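Local coordinates for acyl-CoA dehydrogenase (Bacillus anthracis, PDB 3OWA), which binds FAD and, as an acyl-CoA dehydrogenase, probably catalyses the flavin-dependent alpha,beta-dehydrogenation of an acyl-CoA thioester, at residues Tyr178-Glu183 and Ala243-Glu248; His206-Ile211 and Gly252-Gly257; Val219-Glu224 and Arg236-Glu241. One frame throughout, in Å; residues are numbered along the deposited sequence.

Interaction 1 of 3, residues Tyr178-Glu183 and Ala243-Glu248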
ATOM      1  N   TYR A 178      44.513  -9.316  -7.143  1.00 37.83           N
ATOM      2  CA  TYR A 178      43.557  -8.760  -8.098  1.00 38.07           C
ATOM      3  C   TYR A 178      43.423  -7.275  -7.832  1.00 36.75           C
ATOM      4  O   TYR A 178      43.386  -6.867  -6.671  1.00 36.00           O
ATOM      5  CB  TYR A 178      42.182  -9.444  -7.972  1.00 36.64           C
ATOM      6  CG  TYR A 178      42.205 -10.821  -8.585  1.00 38.38           C
ATOM      7  CD1 TYR A 178      42.096 -10.980  -9.960  1.00 36.74           C
ATOM      8  CD2 TYR A 178      42.336 -11.971  -7.772  1.00 36.95           C
ATOM      9  CE1 TYR A 178      42.117 -12.258 -10.541  1.00 40.60           C
ATOM     10  CE2 TYR A 178      42.353 -13.267  -8.338  1.00 40.35           C
ATOM     11  CZ  TYR A 178      42.258 -13.392  -9.726  1.00 40.87           C
ATOM     12  OH  TYR A 178      42.259 -14.639 -10.300  1.00 43.88           O
ATOM     13  N   VAL A 179      43.381  -6.504  -8.911  1.00 36.41           N
ATOM     14  CA  VAL A 179      43.208  -5.049  -8.901  1.00 35.04           C
ATOM     15  C   VAL A 179      41.752  -4.747  -9.296  1.00 34.64           C
ATOM     16  O   VAL A 179      41.329  -4.994 -10.441  1.00 33.80           O
ATOM     17  CB  VAL A 179      44.223  -4.337  -9.862  1.00 36.23           C
ATOM     18  CG1 VAL A 179      44.009  -2.842  -9.877  1.00 35.97           C
ATOM     19  CG2 VAL A 179      45.693  -4.628  -9.456  1.00 35.05           C
ATOM     20  N   LEU A 180      40.961  -4.270  -8.335  1.00 33.07           N
ATOM     21  CA  LEU A 180      39.511  -4.078  -8.588  1.00 32.96           C
ATOM     22  C   LEU A 180      39.150  -2.611  -8.843  1.00 32.41           C
ATOM     23  O   LEU A 180      39.625  -1.700  -8.124  1.00 32.07           O
ATOM     24  CB  LEU A 180      38.667  -4.626  -7.412  1.00 32.72           C
ATOM     25  CG  LEU A 180      38.224  -6.086  -7.545  1.00 34.18           C
ATOM     26  CD1 LEU A 180      39.432  -7.005  -7.426  1.00 33.52           C
ATOM     27  CD2 LEU A 180      37.174  -6.430  -6.453  1.00 32.33           C
ATOM     28  N   ASN A 181      38.318  -2.381  -9.852  1.00 31.37           N
ATOM     29  CA  ASN A 181      37.834  -1.037 -10.149  1.00 31.44           C
ATOM     30  C   ASN A 181      36.354  -1.014 -10.413  1.00 30.52           C
ATOM     31  O   ASN A 181      35.859  -1.759 -11.269  1.00 30.58           O
ATOM     32  CB  ASN A 181      38.563  -0.451 -11.367  1.00 30.48           C
ATOM     33  CG  ASN A 181      39.957  -0.022 -11.042  1.00 34.00           C
ATOM     34  OD1 ASN A 181      40.938  -0.746 -11.333  1.00 38.76           O
ATOM     35  ND2 ASN A 181      40.087   1.174 -10.466  1.00 27.68           N
ATOM     36  N   GLY A 182      35.659  -0.127  -9.714  1.00 30.70           N
ATOM     37  CA  GLY A 182      34.219   0.078  -9.909  1.00 29.37           C
ATOM     38  C   GLY A 182      33.538   0.561  -8.643  1.00 29.56           C
ATOM     39  O   GLY A 182      34.203   0.957  -7.667  1.00 28.14           O
ATOM     40  N   GLU A 183      32.205   0.547  -8.660  1.00 29.19           N
ATOM     41  CA  GLU A 183      31.415   1.072  -7.549  1.00 30.14           C
ATOM     42  C   GLU A 183      30.248   0.149  -7.327  1.00 28.34           C
ATOM     43  O   GLU A 183      29.600  -0.294  -8.279  1.00 28.68           O
ATOM     44  CB  GLU A 183      30.868   2.466  -7.896  1.00 31.03           C
ATOM     45  CG  GLU A 183      31.948   3.561  -8.054  1.00 39.17           C
ATOM     46  CD  GLU A 183      31.355   4.978  -8.046  1.00 50.05           C
ATOM     47  OE1 GLU A 183      30.226   5.145  -8.579  1.00 54.06           O
ATOM     48  OE2 GLU A 183      32.009   5.918  -7.506  1.00 54.28           O
ATOM     49  N   ALA A 243      41.592  -1.152  -5.965  1.00 30.47           N
ATOM     50  CA  ALA A 243      41.507  -1.887  -4.701  1.00 31.01           C
ATOM     51  C   ALA A 243      42.308  -3.183  -4.861  1.00 31.63           C
ATOM     52  O   ALA A 243      42.163  -3.884  -5.880  1.00 32.27           O
ATOM     53  CB  ALA A 243      40.040  -2.190  -4.349  1.00 28.72           C
ATOM     54  N   LEU A 244      43.159  -3.485  -3.880  1.00 31.94           N
ATOM     55  CA  LEU A 244      44.124  -4.599  -4.008  1.00 33.76           C
ATOM     56  C   LEU A 244      43.669  -5.737  -3.167  1.00 32.86           C
ATOM     57  O   LEU A 244      43.609  -5.617  -1.973  1.00 34.27           O
ATOM     58  CB  LEU A 244      45.531  -4.210  -3.526  1.00 34.52           C
ATOM     59  CG  LEU A 244      46.345  -3.256  -4.375  1.00 37.95           C
ATOM     60  CD1 LEU A 244      47.803  -3.227  -3.878  1.00 40.22           C
ATOM     61  CD2 LEU A 244      46.295  -3.659  -5.845  1.00 39.10           C
ATOM     62  N   VAL A 245      43.347  -6.840  -3.805  1.00 33.64           N
ATOM     63  CA  VAL A 245      42.769  -7.984  -3.121  1.00 33.57           C
ATOM     64  C   VAL A 245      43.680  -9.198  -3.325  1.00 34.12           C
ATOM     65  O   VAL A 245      43.917  -9.581  -4.455  1.00 35.28           O
ATOM     66  CB  VAL A 245      41.393  -8.312  -3.721  1.00 33.79           C
ATOM     67  CG1 VAL A 245      40.787  -9.540  -2.997  1.00 33.12           C
ATOM     68  CG2 VAL A 245      40.440  -7.047  -3.684  1.00 32.30           C
ATOM     69  N   PRO A 246      44.184  -9.806  -2.242  1.00 34.17           N
ATOM     70  CA  PRO A 246      45.059 -10.978  -2.416  1.00 35.83           C
ATOM     71  C   PRO A 246      44.403 -12.037  -3.276  1.00 36.01           C
ATOM     72  O   PRO A 246      43.207 -12.273  -3.155  1.00 35.25           O
ATOM     73  CB  PRO A 246      45.208 -11.511  -0.993  1.00 36.18           C
ATOM     74  CG  PRO A 246      45.102 -10.300  -0.147  1.00 35.61           C
ATOM     75  CD  PRO A 246      44.032  -9.462  -0.824  1.00 34.10           C
ATOM     76  N   LYS A 247      45.201 -12.669  -4.127  0.53 36.81           N
ATOM     77  CA  LYS A 247      44.739 -13.705  -5.043  0.53 37.88           C
ATOM     78  C   LYS A 247      43.940 -14.796  -4.309  0.53 37.72           C
ATOM     79  O   LYS A 247      42.975 -15.323  -4.836  0.53 37.74           O
ATOM     80  CB  LYS A 247      45.978 -14.294  -5.753  0.53 39.14           C
ATOM     81  CG  LYS A 247      45.703 -15.340  -6.765  0.53 42.45           C
ATOM     82  CD  LYS A 247      47.009 -15.968  -7.249  0.53 45.54           C
ATOM     83  CE  LYS A 247      47.681 -16.806  -6.172  0.53 45.85           C
ATOM     84  NZ  LYS A 247      48.698 -17.658  -6.827  0.53 50.55           N
ATOM     85  N   GLU A 248      44.351 -15.120  -3.089  1.00 37.96           N
ATOM     86  CA  GLU A 248      43.722 -16.166  -2.297  1.00 39.55           C
ATOM     87  C   GLU A 248      42.361 -15.744  -1.690  1.00 38.84           C
ATOM     88  O   GLU A 248      41.666 -16.569  -1.060  1.00 39.01           O
ATOM     89  CB  GLU A 248      44.672 -16.636  -1.181  1.00 40.86           C
ATOM     90  CG  GLU A 248      45.037 -15.559  -0.139  1.00 44.57           C
ATOM     91  CD  GLU A 248      46.377 -14.816  -0.417  1.00 51.97           C
ATOM     92  OE1 GLU A 248      46.883 -14.806  -1.593  1.00 50.52           O
ATOM     93  OE2 GLU A 248      46.900 -14.216   0.572  1.00 51.81           O
TER
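Tyr178 and Val245 face each other as an antiparallel hydrogen-bonded pair, and each residue gives one bond and takes one. Val245 N reaches Tyr178 O at 2.9 Å along a nearly straight N-H...O path of 167°, whereas the return bond from Tyr178 N to Val245 O, at 2.8 Å, is more bent. Leu180 and Ala243 repeat the pattern two residues on: Leu180 N meets Ala243 O at 2.8 Å, and Ala243 N bonds in return to Leu180 O at 3.0 Å. Between these pairs Val179 and Leu244 form a non-hydrogen-bonded pair, where the CA of Val179 makes a CH...O contact of 3.4 Å with Ala243 O. The short segments run at 141° to each other, a twisted antiparallel arrangement.

Side chains alternate between the two faces. Tyr178, Leu180, Ala243 and Val245 share one, and there the Leu180 methyl CD1 lies 3.9 Å from Val245 CG2, the two side chains slanting across each other. The small Ala243 fits beside the leucine, bringing just its methyl, CB, against Leu180 CB. The Tyr178 ring, its CG anti to the carbonyl carbon (chi1 -75°), swings toward Lys247, whose CA is 4.0 Å from CD2; it also meets Phe210 edge-to-face. On the opposite face Val179 CG2 and Leu244 CD2 touch at 3.8 Å, the two side chains lying alongside and pointing the same way. Beta-branched valines suit such extended backbone, and Leu180 and Tyr178 reach inward to strand 195-202, on Val198 and Ile202. Strand 177-188 also pairs with strand 168-171, so this contact is part of the curled beta-sheet of the middle domain characteristic of acyl-CoA dehydrogenases.

Interaction 2 of 3, residues His206-Ile211 and Gly252-Gly257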
ATOM      1  N   HIS A 206      34.802 -12.562 -16.616  1.00 42.34           N
ATOM      2  CA  HIS A 206      34.431 -13.706 -15.800  1.00 40.24           C
ATOM      3  C   HIS A 206      33.917 -13.268 -14.415  1.00 37.76           C
ATOM      4  O   HIS A 206      34.705 -12.881 -13.522  1.00 35.40           O
ATOM      5  CB  HIS A 206      35.619 -14.659 -15.640  1.00 41.16           C
ATOM      6  CG  HIS A 206      36.180 -15.167 -16.935  1.00 43.68           C
ATOM      7  ND1 HIS A 206      37.524 -15.101 -17.236  1.00 49.26           N
ATOM      8  CD2 HIS A 206      35.587 -15.753 -18.003  1.00 44.32           C
ATOM      9  CE1 HIS A 206      37.735 -15.626 -18.432  1.00 46.71           C
ATOM     10  NE2 HIS A 206      36.576 -16.016 -18.925  1.00 48.26           N
ATOM     11  N   PHE A 207      32.597 -13.379 -14.259  1.00 36.04           N
ATOM     12  CA  PHE A 207      31.868 -12.888 -13.098  1.00 34.66           C
ATOM     13  C   PHE A 207      32.258 -13.731 -11.892  1.00 34.02           C
ATOM     14  O   PHE A 207      32.043 -14.954 -11.885  1.00 34.13           O
ATOM     15  CB  PHE A 207      30.377 -12.997 -13.390  1.00 34.84           C
ATOM     16  CG  PHE A 207      29.487 -12.477 -12.292  1.00 34.05           C
ATOM     17  CD1 PHE A 207      29.197 -11.118 -12.214  1.00 32.64           C
ATOM     18  CD2 PHE A 207      28.926 -13.357 -11.351  1.00 31.62           C
ATOM     19  CE1 PHE A 207      28.348 -10.621 -11.201  1.00 33.11           C
ATOM     20  CE2 PHE A 207      28.081 -12.882 -10.338  1.00 33.93           C
ATOM     21  CZ  PHE A 207      27.790 -11.516 -10.263  1.00 32.83           C
ATOM     22  N   SER A 208      32.849 -13.085 -10.885  1.00 32.71           N
ATOM     23  CA  SER A 208      33.500 -13.802  -9.774  1.00 33.32           C
ATOM     24  C   SER A 208      33.307 -13.091  -8.420  1.00 32.46           C
ATOM     25  O   SER A 208      33.077 -11.919  -8.405  1.00 32.76           O
ATOM     26  CB  SER A 208      35.024 -13.926 -10.057  1.00 34.63           C
ATOM     27  OG  SER A 208      35.274 -14.546 -11.311  1.00 33.73           O
ATOM     28  N   ALA A 209      33.395 -13.810  -7.304  1.00 32.04           N
ATOM     29  CA  ALA A 209      33.231 -13.192  -5.992  1.00 31.90           C
ATOM     30  C   ALA A 209      34.571 -13.088  -5.291  1.00 31.86           C
ATOM     31  O   ALA A 209      35.442 -13.937  -5.510  1.00 32.35           O
ATOM     32  CB  ALA A 209      32.231 -13.989  -5.148  1.00 32.26           C
ATOM     33  N   PHE A 210      34.728 -12.062  -4.440  1.00 30.94           N
ATOM     34  CA  PHE A 210      35.998 -11.790  -3.740  1.00 30.70           C
ATOM     35  C   PHE A 210      35.718 -11.389  -2.315  1.00 30.58           C
ATOM     36  O   PHE A 210      34.736 -10.680  -2.044  1.00 28.80           O
ATOM     37  CB  PHE A 210      36.736 -10.608  -4.377  1.00 29.29           C
ATOM     38  CG  PHE A 210      37.153 -10.840  -5.813  1.00 31.67           C
ATOM     39  CD1 PHE A 210      38.421 -11.315  -6.102  1.00 34.01           C
ATOM     40  CD2 PHE A 210      36.292 -10.565  -6.854  1.00 33.57           C
ATOM     41  CE1 PHE A 210      38.839 -11.532  -7.430  1.00 36.39           C
ATOM     42  CE2 PHE A 210      36.684 -10.769  -8.194  1.00 35.92           C
ATOM     43  CZ  PHE A 210      37.978 -11.268  -8.472  1.00 36.08           C
ATOM     44  N   ILE A 211      36.562 -11.840  -1.394  1.00 31.03           N
ATOM     45  CA  ILE A 211      36.506 -11.327  -0.023  1.00 30.61           C
ATOM     46  C   ILE A 211      37.412 -10.099   0.031  1.00 31.10           C
ATOM     47  O   ILE A 211      38.630 -10.156  -0.268  1.00 32.17           O
ATOM     48  CB  ILE A 211      36.966 -12.375   0.988  1.00 32.45           C
ATOM     49  CG1 ILE A 211      36.132 -13.654   0.843  1.00 32.19           C
ATOM     50  CG2 ILE A 211      37.019 -11.779   2.419  1.00 29.63           C
ATOM     51  CD1 ILE A 211      36.803 -14.932   1.443  1.00 31.46           C
ATOM     52  N   GLY A 252      35.259 -19.082  -4.344  1.00 38.64           N
ATOM     53  CA  GLY A 252      34.713 -19.997  -5.344  1.00 40.32           C
ATOM     54  C   GLY A 252      35.597 -19.987  -6.586  1.00 41.82           C
ATOM     55  O   GLY A 252      36.801 -19.710  -6.513  1.00 42.38           O
ATOM     56  N   GLU A 253      35.014 -20.281  -7.737  1.00 42.41           N
ATOM     57  CA  GLU A 253      35.830 -20.435  -8.949  1.00 43.37           C
ATOM     58  C   GLU A 253      35.667 -19.227  -9.843  1.00 41.65           C
ATOM     59  O   GLU A 253      34.595 -18.606  -9.861  1.00 38.84           O
ATOM     60  CB  GLU A 253      35.422 -21.681  -9.749  1.00 44.90           C
ATOM     61  CG  GLU A 253      35.526 -22.984  -8.988  1.00 51.51           C
ATOM     62  CD  GLU A 253      35.429 -24.173  -9.924  1.00 62.69           C
ATOM     63  OE1 GLU A 253      36.419 -24.444 -10.642  1.00 68.59           O
ATOM     64  OE2 GLU A 253      34.357 -24.825  -9.966  1.00 67.75           O
ATOM     65  N   ILE A 254      36.729 -18.924 -10.593  1.00 40.99           N
ATOM     66  CA  ILE A 254      36.704 -17.867 -11.593  1.00 40.06           C
ATOM     67  C   ILE A 254      35.548 -18.034 -12.570  1.00 41.30           C
ATOM     68  O   ILE A 254      35.364 -19.105 -13.147  1.00 41.13           O
ATOM     69  CB  ILE A 254      38.061 -17.744 -12.364  1.00 41.59           C
ATOM     70  CG1 ILE A 254      39.192 -17.263 -11.437  1.00 39.50           C
ATOM     71  CG2 ILE A 254      37.933 -16.788 -13.542  1.00 40.07           C
ATOM     72  CD1 ILE A 254      40.610 -17.459 -12.080  1.00 42.06           C
ATOM     73  N   GLY A 255      34.747 -16.971 -12.743  1.00 40.04           N
ATOM     74  CA  GLY A 255      33.652 -17.008 -13.694  1.00 40.56           C
ATOM     75  C   GLY A 255      32.403 -17.726 -13.188  1.00 40.61           C
ATOM     76  O   GLY A 255      31.416 -17.825 -13.909  1.00 40.70           O
ATOM     77  N   LYS A 256      32.435 -18.231 -11.953  1.00 40.77           N
ATOM     78  CA  LYS A 256      31.285 -18.936 -11.401  1.00 40.79           C
ATOM     79  C   LYS A 256      30.687 -18.169 -10.207  1.00 39.85           C
ATOM     80  O   LYS A 256      30.127 -18.772  -9.285  1.00 37.87           O
ATOM     81  CB  LYS A 256      31.668 -20.375 -11.022  1.00 43.08           C
ATOM     82  CG  LYS A 256      32.199 -21.175 -12.233  1.00 46.52           C
ATOM     83  CD  LYS A 256      32.207 -22.662 -12.002  1.00 54.46           C
ATOM     84  CE  LYS A 256      32.787 -23.403 -13.222  1.00 59.88           C
ATOM     85  NZ  LYS A 256      32.018 -23.130 -14.492  1.00 62.60           N
ATOM     86  N   GLY A 257      30.803 -16.841 -10.253  1.00 38.43           N
ATOM     87  CA  GLY A 257      30.217 -15.983  -9.226  1.00 38.22           C
ATOM     88  C   GLY A 257      28.703 -16.143  -9.144  1.00 38.98           C
ATOM     89  O   GLY A 257      28.131 -15.989  -8.047  1.00 37.89           O
TER
HETATM   90  O   HOH W   1      31.192 -15.129 -16.055  1.00 43.43           O
HETATM   91  O   HOH W   2      33.497 -16.807  -7.918  1.00 35.85           O
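Ser208 and Phe207 receive a beta turn against the start of strand 206-213, a contact of hydrogen bonds and close glycine packing where the chain leaves the middle-domain sheet for helix 257-293. The turn is type II, from Glu253 to Lys256, and is closed by its own bond from Lys256 N to Glu253 O. Gly255 N points almost straight (176°) at Ser208 OG, 2.9 Å away. That hydroxyl in turn donates to His206 O, so the small serine both takes and gives a bond. Beyond the turn, Gly257 N bonds to Phe207 O at 2.8 Å. Both glycines fit their places: Gly255 has the positive phi of the turn and its CA lies 3.6 Å from His206 CB, while Gly257, lacking a CB that would point at the strand and run into Phe207 CD2, sits at the edge of that ring, its C 3.5 Å from CE2. Ile254 CG2 touches His206 CB at 3.8 Å, the two side chains slanting past one another. A water accepts from Ala209 N and donates to Glu253 O, bridging the two segments. Phe207 also meets Tyr199 of strand 195-202, which flanks strand 206-213; strand 250-251 pairs with 206-213 too, and the chain goes on into helix 257-293.

Interaction 3 of 3, residues Val219-Glu224 and Arg236-Glu241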
ATOM      1  N   VAL A 219      40.225   1.045  -1.219  1.00 27.03           N
ATOM      2  CA  VAL A 219      38.826   0.822  -0.817  1.00 25.38           C
ATOM      3  C   VAL A 219      38.288   2.016  -0.028  1.00 26.57           C
ATOM      4  O   VAL A 219      38.930   2.465   0.945  1.00 26.63           O
ATOM      5  CB  VAL A 219      38.659  -0.447   0.053  1.00 26.22           C
ATOM      6  CG1 VAL A 219      37.189  -0.662   0.426  1.00 25.75           C
ATOM      7  CG2 VAL A 219      39.158  -1.686  -0.718  1.00 28.93           C
ATOM      8  N   SER A 220      37.118   2.535  -0.424  1.00 26.44           N
ATOM      9  CA  SER A 220      36.466   3.630   0.348  1.00 26.26           C
ATOM     10  C   SER A 220      34.978   3.591   0.175  1.00 25.38           C
ATOM     11  O   SER A 220      34.432   2.717  -0.542  1.00 23.69           O
ATOM     12  CB  SER A 220      37.008   5.034  -0.074  1.00 26.89           C
ATOM     13  OG  SER A 220      36.776   5.253  -1.436  1.00 28.18           O
ATOM     14  N   THR A 221      34.295   4.535   0.811  1.00 24.59           N
ATOM     15  CA  THR A 221      32.830   4.604   0.715  1.00 25.99           C
ATOM     16  C   THR A 221      32.345   6.034   0.472  1.00 26.63           C
ATOM     17  O   THR A 221      33.074   7.031   0.728  1.00 26.97           O
ATOM     18  CB  THR A 221      32.070   4.049   1.976  1.00 25.97           C
ATOM     19  OG1 THR A 221      32.432   4.835   3.125  1.00 25.92           O
ATOM     20  CG2 THR A 221      32.379   2.576   2.240  1.00 27.25           C
ATOM     21  N   SER A 222      31.137   6.136  -0.094  1.00 26.54           N
ATOM     22  CA  SER A 222      30.476   7.441  -0.275  1.00 27.06           C
ATOM     23  C   SER A 222      29.815   7.832   1.041  1.00 27.26           C
ATOM     24  O   SER A 222      29.782   7.049   1.983  1.00 27.37           O
ATOM     25  CB  SER A 222      29.380   7.283  -1.338  1.00 27.54           C
ATOM     26  OG  SER A 222      28.305   6.539  -0.770  1.00 26.51           O
ATOM     27  N   PRO A 223      29.252   9.044   1.110  1.00 28.10           N
ATOM     28  CA  PRO A 223      28.390   9.401   2.207  1.00 27.37           C
ATOM     29  C   PRO A 223      27.153   8.471   2.317  1.00 26.21           C
ATOM     30  O   PRO A 223      26.772   7.805   1.329  1.00 24.24           O
ATOM     31  CB  PRO A 223      27.931  10.830   1.820  1.00 28.98           C
ATOM     32  CG  PRO A 223      29.058  11.362   0.933  1.00 29.67           C
ATOM     33  CD  PRO A 223      29.419  10.155   0.127  1.00 27.92           C
ATOM     34  N   GLU A 224      26.552   8.401   3.506  1.00 25.15           N
ATOM     35  CA  GLU A 224      25.261   7.702   3.692  1.00 24.84           C
ATOM     36  C   GLU A 224      24.178   8.142   2.706  1.00 25.97           C
ATOM     37  O   GLU A 224      24.079   9.319   2.392  1.00 24.64           O
ATOM     38  CB  GLU A 224      24.726   7.925   5.077  1.00 25.46           C
ATOM     39  CG  GLU A 224      25.534   7.181   6.122  1.00 29.08           C
ATOM     40  CD  GLU A 224      25.346   5.646   6.089  1.00 31.07           C
ATOM     41  OE1 GLU A 224      24.217   5.225   5.797  1.00 32.29           O
ATOM     42  OE2 GLU A 224      26.303   4.852   6.394  1.00 26.66           O
ATOM     43  N   ARG A 236      25.706   2.761   1.853  1.00 19.76           N
ATOM     44  CA  ARG A 236      26.619   3.626   1.105  1.00 21.27           C
ATOM     45  C   ARG A 236      27.075   2.958  -0.150  1.00 22.48           C
ATOM     46  O   ARG A 236      26.900   1.769  -0.324  1.00 24.58           O
ATOM     47  CB  ARG A 236      27.909   3.932   1.911  1.00 21.16           C
ATOM     48  CG  ARG A 236      27.700   4.504   3.329  1.00 19.39           C
ATOM     49  CD  ARG A 236      29.044   4.818   3.942  1.00 19.01           C
ATOM     50  NE  ARG A 236      28.865   5.417   5.270  1.00 21.77           N
ATOM     51  CZ  ARG A 236      29.855   5.949   5.965  1.00 23.90           C
ATOM     52  NH1 ARG A 236      31.098   6.015   5.442  1.00 28.31           N
ATOM     53  NH2 ARG A 236      29.594   6.455   7.174  1.00 24.07           N
ATOM     54  N   THR A 237      27.737   3.712  -1.020  1.00 24.54           N
ATOM     55  CA  THR A 237      28.343   3.100  -2.175  1.00 25.35           C
ATOM     56  C   THR A 237      29.756   2.661  -1.755  1.00 26.27           C
ATOM     57  O   THR A 237      30.455   3.416  -1.074  1.00 26.02           O
ATOM     58  CB  THR A 237      28.411   4.171  -3.328  1.00 26.45           C
ATOM     59  OG1 THR A 237      27.079   4.363  -3.802  1.00 27.63           O
ATOM     60  CG2 THR A 237      29.310   3.720  -4.493  1.00 24.84           C
ATOM     61  N   LEU A 238      30.166   1.460  -2.152  1.00 25.69           N
ATOM     62  CA  LEU A 238      31.551   1.009  -1.974  1.00 25.26           C
ATOM     63  C   LEU A 238      32.382   1.395  -3.181  1.00 25.64           C
ATOM     64  O   LEU A 238      32.061   1.004  -4.316  1.00 25.40           O
ATOM     65  CB  LEU A 238      31.562  -0.496  -1.811  1.00 25.21           C
ATOM     66  CG  LEU A 238      32.938  -1.152  -1.580  1.00 27.95           C
ATOM     67  CD1 LEU A 238      33.562  -0.721  -0.246  1.00 24.38           C
ATOM     68  CD2 LEU A 238      32.720  -2.680  -1.597  1.00 28.36           C
ATOM     69  N   ILE A 239      33.444   2.160  -2.964  1.00 24.73           N
ATOM     70  CA  ILE A 239      34.221   2.700  -4.116  1.00 25.38           C
ATOM     71  C   ILE A 239      35.552   1.933  -4.211  1.00 26.47           C
ATOM     72  O   ILE A 239      36.319   1.856  -3.227  1.00 25.37           O
ATOM     73  CB  ILE A 239      34.487   4.199  -3.908  1.00 25.09           C
ATOM     74  CG1 ILE A 239      33.154   4.969  -3.624  1.00 25.76           C
ATOM     75  CG2 ILE A 239      35.349   4.797  -5.043  1.00 28.34           C
ATOM     76  CD1 ILE A 239      33.396   6.441  -3.155  1.00 24.55           C
ATOM     77  N   LEU A 240      35.796   1.321  -5.366  1.00 25.23           N
ATOM     78  CA  LEU A 240      36.989   0.523  -5.589  1.00 28.34           C
ATOM     79  C   LEU A 240      37.865   1.210  -6.638  1.00 28.78           C
ATOM     80  O   LEU A 240      37.538   1.215  -7.826  1.00 30.51           O
ATOM     81  CB  LEU A 240      36.591  -0.905  -6.039  1.00 28.60           C
ATOM     82  CG  LEU A 240      35.622  -1.573  -5.050  1.00 30.64           C
ATOM     83  CD1 LEU A 240      34.921  -2.779  -5.635  1.00 32.55           C
ATOM     84  CD2 LEU A 240      36.301  -1.880  -3.667  1.00 28.74           C
ATOM     85  N   GLU A 241      38.985   1.747  -6.197  1.00 29.30           N
ATOM     86  CA  GLU A 241      39.917   2.499  -7.072  1.00 32.21           C
ATOM     87  C   GLU A 241      41.288   1.818  -6.973  1.00 31.80           C
ATOM     88  O   GLU A 241      42.068   2.035  -6.014  1.00 31.06           O
ATOM     89  CB  GLU A 241      39.928   3.991  -6.680  1.00 32.43           C
ATOM     90  CG  GLU A 241      38.582   4.716  -6.972  1.00 38.35           C
ATOM     91  CD  GLU A 241      38.453   6.149  -6.313  1.00 48.76           C
ATOM     92  OE1 GLU A 241      37.616   6.964  -6.802  1.00 49.35           O
ATOM     93  OE2 GLU A 241      39.154   6.440  -5.302  1.00 49.71           O
TER
HETATM   94  O   HOH W   3      38.470   4.032  -3.116  1.00 34.32           O
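Arg236 stretches across Ser222 to grip both Thr221 and Glu224. Its chain is extended from CG to NE, which carries the guanidinium out to two partners at its edge: NE forms a salt bridge with Glu224 OE2 at 2.9 Å, and NH1 gives a bond to Thr221 OG1 at 2.9 Å. The carboxylate and guanidinium planes stand 72° apart, and NE meets OE2 from above the carboxylate plane. Glu224 is bent at chi2 (-71°); Ser234 OG at OE2 and Thr235 N at OE1 hold both its oxygens, which fixes the rotation of the carboxylate that Arg236 meets.

Thr237 N bonds to Ser222 OG at 2.9 Å, and the same hydroxyl donates to Pro223 O; a serine here, its OG held between the backbone N and the carbonyl carbon, can serve both sides. Thr237 O then accepts from Ser222 N. This is the antiparallel edge of the acyl-CoA dehydrogenase middle-domain sheet, where strand 219-221 pairs with strand 235-240, itself neighbour to strand 177-188.

Leu238 turns inward, its CD1 3.7 Å from Val219 CG1 and its side chain also on Phe196 and Val198 of strand 195-202. Ile239 shares a hydrogen-bonded pair with Ser220: Ile239 N to Ser220 O is 2.7 Å, and Ser220 N returns the bond to Ile239 O. On the face of Ser220 and Ile239, Ile239 CB lies 3.5 Å from Ser220 OG, and CD1 packs over the Thr221-Ser222 peptide. Leu240 lies beside Val219, CD2 to CG2 at 4.1 Å, on the same face as Leu238, and also touches Val198, before the chain turns a corner at Glu241.

All three contacts reach the same mixed sheet, interaction 2 with only one strand. Interaction 1 pairs backbone to backbone with mainly apolar, mostly buried side chains; interaction 3 lies at the surface, and adds a salt bridge and hydroxyl bonds to its strand pairing; interaction 2 is partly buried and relies on a serine, glycines and water where a turn meets a strand. Strand 177-188 of interaction 1 lies next to strand 235-240 of interaction 3: Gly182 O lies 2.8 Å from Leu240 N, a probable hydrogen bond, and the chain runs directly into 243-246. Interactions 1 and 2 meet where Val245 CG1 lies 3.5 Å from Ile211 O. Interactions 2 and 3 do not touch.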